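Local coordinates for protein extracellular ligand-binding receptor (Verminephrobacter eiseniae, PDB 4M88) that probably binds amino acids outside the cytoplasmic membrane as the solute receptor of an ABC transporter, at residues G140-G154 with L197-F210. Numbering follows the deposited sequence.
Sequences GMSKLATLYQDLPTG and LGAQGVLVIGPPPF
Q200 OE1 takes two backbone N-H groups, from S142, just before the neighbouring strand, and from K143, its first residue. S142 N lies 2.6 Å from Q200 OE1, tilted from the carbonyl plane. K143 N approaches the same Q200 OE1 at 2.9 Å, nearly along the C=O axis, and S142 OG adds a weak bond. Q200 N donates in return to K143 O. With CG beside the backbone N (chi1 -65°), the extended chain brings OE1 to S142 N and K143 N, while the side chain of selenomethionine M141 slides past it in the opposite direction. Were Q200 replaced by an alanine, the N-H groups of S142 and K143 would probably lose their shared acceptor. K143 stretches out fully, and its NZ bonds L197 O at 2.8 Å, in the carbonyl plane.

Strands 143-149 and 201-205 run side by side and parallel in the mixed sheet of one lobe of this periplasmic binding protein, paired from A145 with V202 to Y148 with I205. Helix 152-166, strand 174-180 and helix 184-195 lie between them in sequence. From edge strand 174-180 the chain crosses over 143-149 through helix 184-195, a beta-alpha-beta crossover. A145, L147, V202 and V204 face helix 184-195; T146, Y148, L203 and I205 face the other way, where M158 and V161 of helix 152-166 pack.

At the C-terminal end of strand 143-149, Q149 lies against F210. Its CB sits 3.5 Å from the ring centroid, over the face, in a CH-pi contact. Q149 CG is anti to the backbone N (chi1 -174°), which carries OE1 onward to P207 CD and F210 CB. L151 CD2 touches P207 CG at 3.9 Å.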
loop_
_atom_site.group_PDB
_atom_site.type_symbol
_atom_site.label_atom_id
_atom_site.label_comp_id
_atom_site.label_asym_id
_atom_site.label_seq_id
_atom_site.Cartn_x
_atom_site.Cartn_y
_atom_site.Cartn_z
ATOM N N GLY A 140 26.380 5.191 2.308
ATOM C CA GLY A 140 27.607 5.542 1.608
ATOM C C GLY A 140 27.535 5.318 0.112
ATOM O O GLY A 140 28.558 5.274 -0.567
HETATM N N MSE A 141 26.326 5.177 -0.418
HETATM C CA MSE A 141 26.180 4.871 -1.836
HETATM C C MSE A 141 26.261 6.111 -2.720
HETATM O O MSE A 141 25.706 7.160 -2.387
HETATM C CB MSE A 141 24.870 4.126 -2.093
HETATM C CG MSE A 141 24.813 2.800 -1.380
HETATM SE SE MSE A 141 23.093 1.910 -1.555
HETATM C CE MSE A 141 23.506 0.295 -0.546
ATOM N N SER A 142 26.954 5.969 -3.847
ATOM C CA SER A 142 27.050 7.020 -4.848
ATOM C C SER A 142 26.502 6.539 -6.195
ATOM O O SER A 142 26.380 7.322 -7.133
ATOM C CB SER A 142 28.506 7.474 -4.996
ATOM O OG SER A 142 29.344 6.385 -5.343
ATOM N N LYS A 143 26.180 5.251 -6.297
ATOM C CA LYS A 143 25.576 4.726 -7.516
ATOM C C LYS A 143 24.425 3.768 -7.224
ATOM O O LYS A 143 24.601 2.750 -6.545
ATOM C CB LYS A 143 26.615 4.044 -8.404
ATOM C CG LYS A 143 26.022 3.499 -9.692
ATOM C CD LYS A 143 27.103 3.074 -10.675
ATOM C CE LYS A 143 26.486 2.685 -12.009
ATOM N NZ LYS A 143 27.492 2.547 -13.096
ATOM N N LEU A 144 23.251 4.109 -7.749
ATOM C CA LEU A 144 22.023 3.348 -7.520
ATOM C C LEU A 144 21.447 2.864 -8.836
ATOM O O LEU A 144 21.467 3.594 -9.824
ATOM C CB LEU A 144 20.977 4.240 -6.860
ATOM C CG LEU A 144 20.921 4.318 -5.339
ATOM C CD1 LEU A 144 19.851 5.323 -4.900
ATOM C CD2 LEU A 144 20.627 2.938 -4.762
ATOM N N ALA A 145 20.937 1.637 -8.856
ATOM C CA ALA A 145 20.184 1.150 -10.004
ATOM C C ALA A 145 18.728 0.980 -9.580
ATOM O O ALA A 145 18.449 0.713 -8.414
ATOM C CB ALA A 145 20.739 -0.176 -10.487
ATOM N N THR A 146 17.803 1.137 -10.520
ATOM C CA THR A 146 16.389 0.863 -10.248
ATOM C C THR A 146 15.891 -0.147 -11.270
ATOM O O THR A 146 16.121 0.022 -12.466
ATOM C CB THR A 146 15.518 2.118 -10.362
ATOM O OG1 THR A 146 16.004 3.129 -9.472
ATOM C CG2 THR A 146 14.051 1.794 -10.029
ATOM N N LEU A 147 15.238 -1.203 -10.792
ATOM C CA LEU A 147 14.562 -2.164 -11.668
ATOM C C LEU A 147 13.076 -1.873 -11.582
ATOM O O LEU A 147 12.517 -1.916 -10.491
ATOM C CB LEU A 147 14.830 -3.585 -11.188
ATOM C CG LEU A 147 14.063 -4.711 -11.895
ATOM C CD1 LEU A 147 14.446 -4.758 -13.376
ATOM C CD2 LEU A 147 14.348 -6.061 -11.241
ATOM N N TYR A 148 12.419 -1.553 -12.701
ATOM C CA TYR A 148 10.993 -1.211 -12.602
ATOM C C TYR A 148 10.160 -1.850 -13.704
ATOM O O TYR A 148 10.643 -2.076 -14.805
ATOM C CB TYR A 148 10.783 0.313 -12.559
ATOM C CG TYR A 148 11.069 1.021 -13.861
ATOM C CD1 TYR A 148 10.028 1.431 -14.686
ATOM C CD2 TYR A 148 12.372 1.280 -14.262
ATOM C CE1 TYR A 148 10.269 2.072 -15.876
ATOM C CE2 TYR A 148 12.627 1.929 -15.462
ATOM C CZ TYR A 148 11.560 2.326 -16.255
ATOM O OH TYR A 148 11.776 2.972 -17.448
ATOM N N GLN A 149 8.909 -2.169 -13.396
ATOM C CA GLN A 149 8.073 -2.820 -14.402
ATOM C C GLN A 149 7.544 -1.775 -15.372
ATOM O O GLN A 149 7.204 -0.660 -14.969
ATOM C CB GLN A 149 6.909 -3.586 -13.777
ATOM C CG GLN A 149 6.107 -4.398 -14.815
ATOM C CD GLN A 149 4.933 -5.147 -14.222
ATOM O OE1 GLN A 149 4.971 -5.578 -13.074
ATOM N NE2 GLN A 149 3.877 -5.303 -15.010
ATOM N N ASP A 150 7.473 -2.161 -16.644
ATOM C CA ASP A 150 6.986 -1.302 -17.716
ATOM C C ASP A 150 5.468 -1.167 -17.634
ATOM O O ASP A 150 4.720 -1.833 -18.359
ATOM C CB ASP A 150 7.417 -1.866 -19.072
ATOM C CG ASP A 150 7.095 -0.936 -20.222
ATOM O OD1 ASP A 150 6.700 0.222 -19.966
ATOM O OD2 ASP A 150 7.251 -1.364 -21.383
ATOM N N LEU A 151 5.035 -0.296 -16.733
ATOM C CA LEU A 151 3.634 -0.046 -16.440
ATOM C C LEU A 151 3.587 1.453 -16.168
ATOM O O LEU A 151 4.598 2.020 -15.756
ATOM C CB LEU A 151 3.276 -0.794 -15.160
ATOM C CG LEU A 151 1.846 -1.233 -14.920
ATOM C CD1 LEU A 151 1.430 -2.140 -16.057
ATOM C CD2 LEU A 151 1.738 -1.948 -13.581
ATOM N N PRO A 152 2.431 2.108 -16.392
ATOM C CA PRO A 152 2.368 3.549 -16.101
ATOM C C PRO A 152 2.807 3.940 -14.682
ATOM O O PRO A 152 3.537 4.925 -14.541
ATOM C CB PRO A 152 0.892 3.880 -16.317
ATOM C CG PRO A 152 0.470 2.926 -17.397
ATOM C CD PRO A 152 1.242 1.643 -17.131
ATOM N N THR A 153 2.377 3.200 -13.661
ATOM C CA THR A 153 2.775 3.505 -12.284
ATOM C C THR A 153 4.250 3.187 -12.002
ATOM O O THR A 153 4.856 3.757 -11.085
ATOM C CB THR A 153 1.910 2.761 -11.267
ATOM O OG1 THR A 153 1.885 1.363 -11.588
ATOM C CG2 THR A 153 0.496 3.320 -11.281
ATOM N N GLY A 154 4.811 2.265 -12.780
ATOM C CA GLY A 154 6.233 1.969 -12.702
ATOM C C GLY A 154 7.040 3.107 -13.288
ATOM O O GLY A 154 8.041 3.533 -12.708
ATOM N N LEU A 197 26.326 -3.242 -13.912
ATOM C CA LEU A 197 26.411 -1.793 -13.682
ATOM C C LEU A 197 27.356 -1.335 -12.571
ATOM O O LEU A 197 27.754 -0.173 -12.541
ATOM C CB LEU A 197 25.020 -1.218 -13.412
ATOM C CG LEU A 197 24.034 -1.423 -14.554
ATOM C CD1 LEU A 197 22.723 -0.715 -14.276
ATOM C CD2 LEU A 197 24.653 -0.922 -15.827
ATOM N N GLY A 198 27.701 -2.225 -11.649
ATOM C CA GLY A 198 28.527 -1.826 -10.520
ATOM C C GLY A 198 27.804 -0.866 -9.588
ATOM O O GLY A 198 28.425 -0.005 -8.955
ATOM N N ALA A 199 26.485 -1.014 -9.504
ATOM C CA ALA A 199 25.703 -0.219 -8.568
ATOM C C ALA A 199 25.900 -0.757 -7.154
ATOM O O ALA A 199 26.152 -1.950 -6.967
ATOM C CB ALA A 199 24.230 -0.237 -8.944
ATOM N N GLN A 200 25.775 0.122 -6.164
ATOM C CA GLN A 200 25.948 -0.269 -4.771
ATOM C C GLN A 200 24.646 -0.712 -4.107
ATOM O O GLN A 200 24.662 -1.335 -3.040
ATOM C CB GLN A 200 26.577 0.879 -3.992
ATOM C CG GLN A 200 27.974 1.201 -4.437
ATOM C CD GLN A 200 28.367 2.607 -4.068
ATOM O OE1 GLN A 200 27.755 3.562 -4.533
ATOM N NE2 GLN A 200 29.378 2.747 -3.210
ATOM N N GLY A 201 23.526 -0.396 -4.741
ATOM C CA GLY A 201 22.224 -0.774 -4.224
ATOM C C GLY A 201 21.236 -0.769 -5.369
ATOM O O GLY A 201 21.487 -0.127 -6.399
ATOM N N VAL A 202 20.131 -1.498 -5.213
ATOM C CA VAL A 202 19.131 -1.595 -6.274
ATOM C C VAL A 202 17.728 -1.427 -5.715
ATOM O O VAL A 202 17.338 -2.149 -4.789
ATOM C CB VAL A 202 19.180 -2.963 -6.998
ATOM C CG1 VAL A 202 18.233 -2.950 -8.204
ATOM C CG2 VAL A 202 20.599 -3.307 -7.453
ATOM N N LEU A 203 16.979 -0.477 -6.278
ATOM C CA LEU A 203 15.567 -0.294 -5.956
ATOM C C LEU A 203 14.723 -1.124 -6.903
ATOM O O LEU A 203 14.943 -1.093 -8.112
ATOM C CB LEU A 203 15.156 1.167 -6.135
ATOM C CG LEU A 203 15.385 2.247 -5.097
ATOM C CD1 LEU A 203 16.855 2.606 -5.009
ATOM C CD2 LEU A 203 14.545 3.473 -5.480
ATOM N N VAL A 204 13.736 -1.843 -6.375
ATOM C CA VAL A 204 12.802 -2.573 -7.234
ATOM C C VAL A 204 11.411 -1.966 -7.108
ATOM O O VAL A 204 10.880 -1.864 -6.005
ATOM C CB VAL A 204 12.788 -4.065 -6.889
ATOM C CG1 VAL A 204 11.965 -4.840 -7.907
ATOM C CG2 VAL A 204 14.224 -4.602 -6.854
ATOM N N ILE A 205 10.834 -1.545 -8.235
ATOM C CA ILE A 205 9.552 -0.831 -8.243
ATOM C C ILE A 205 8.543 -1.532 -9.132
ATOM O O ILE A 205 8.810 -1.774 -10.306
ATOM C CB ILE A 205 9.734 0.620 -8.754
ATOM C CG1 ILE A 205 10.598 1.419 -7.771
ATOM C CG2 ILE A 205 8.392 1.310 -8.960
ATOM C CD1 ILE A 205 10.724 2.908 -8.116
ATOM N N GLY A 206 7.380 -1.864 -8.584
ATOM C CA GLY A 206 6.361 -2.523 -9.377
ATOM C C GLY A 206 5.305 -3.145 -8.495
ATOM O O GLY A 206 5.368 -3.021 -7.268
ATOM N N PRO A 207 4.321 -3.815 -9.114
ATOM C CA PRO A 207 3.291 -4.521 -8.350
ATOM C C PRO A 207 3.948 -5.626 -7.547
ATOM O O PRO A 207 5.030 -6.088 -7.924
ATOM C CB PRO A 207 2.394 -5.123 -9.437
ATOM C CG PRO A 207 2.648 -4.291 -10.654
ATOM C CD PRO A 207 4.087 -3.886 -10.565
ATOM N N PRO A 208 3.304 -6.052 -6.453
ATOM C CA PRO A 208 3.855 -7.077 -5.566
ATOM C C PRO A 208 4.487 -8.317 -6.229
ATOM O O PRO A 208 5.592 -8.678 -5.822
ATOM C CB PRO A 208 2.656 -7.461 -4.700
ATOM C CG PRO A 208 1.876 -6.211 -4.605
ATOM C CD PRO A 208 2.020 -5.532 -5.951
ATOM N N PRO A 209 3.820 -8.961 -7.213
ATOM C CA PRO A 209 4.500 -10.151 -7.752
ATOM C C PRO A 209 5.784 -9.804 -8.524
ATOM O O PRO A 209 6.702 -10.626 -8.575
ATOM C CB PRO A 209 3.453 -10.772 -8.685
ATOM C CG PRO A 209 2.554 -9.632 -9.074
ATOM C CD PRO A 209 2.531 -8.701 -7.885
ATOM N N PHE A 210 5.841 -8.606 -9.100
ATOM C CA PHE A 210 7.038 -8.144 -9.794
ATOM C C PHE A 210 8.177 -7.893 -8.810
ATOM O O PHE A 210 9.337 -8.144 -9.114
ATOM C CB PHE A 210 6.738 -6.866 -10.585
ATOM C CG PHE A 210 7.925 -6.325 -11.337
ATOM C CD1 PHE A 210 8.173 -6.724 -12.645
ATOM C CD2 PHE A 210 8.777 -5.394 -10.746
ATOM C CE1 PHE A 210 9.265 -6.220 -13.344
ATOM C CE2 PHE A 210 9.878 -4.888 -11.436
ATOM C CZ PHE A 210 10.121 -5.297 -12.737
#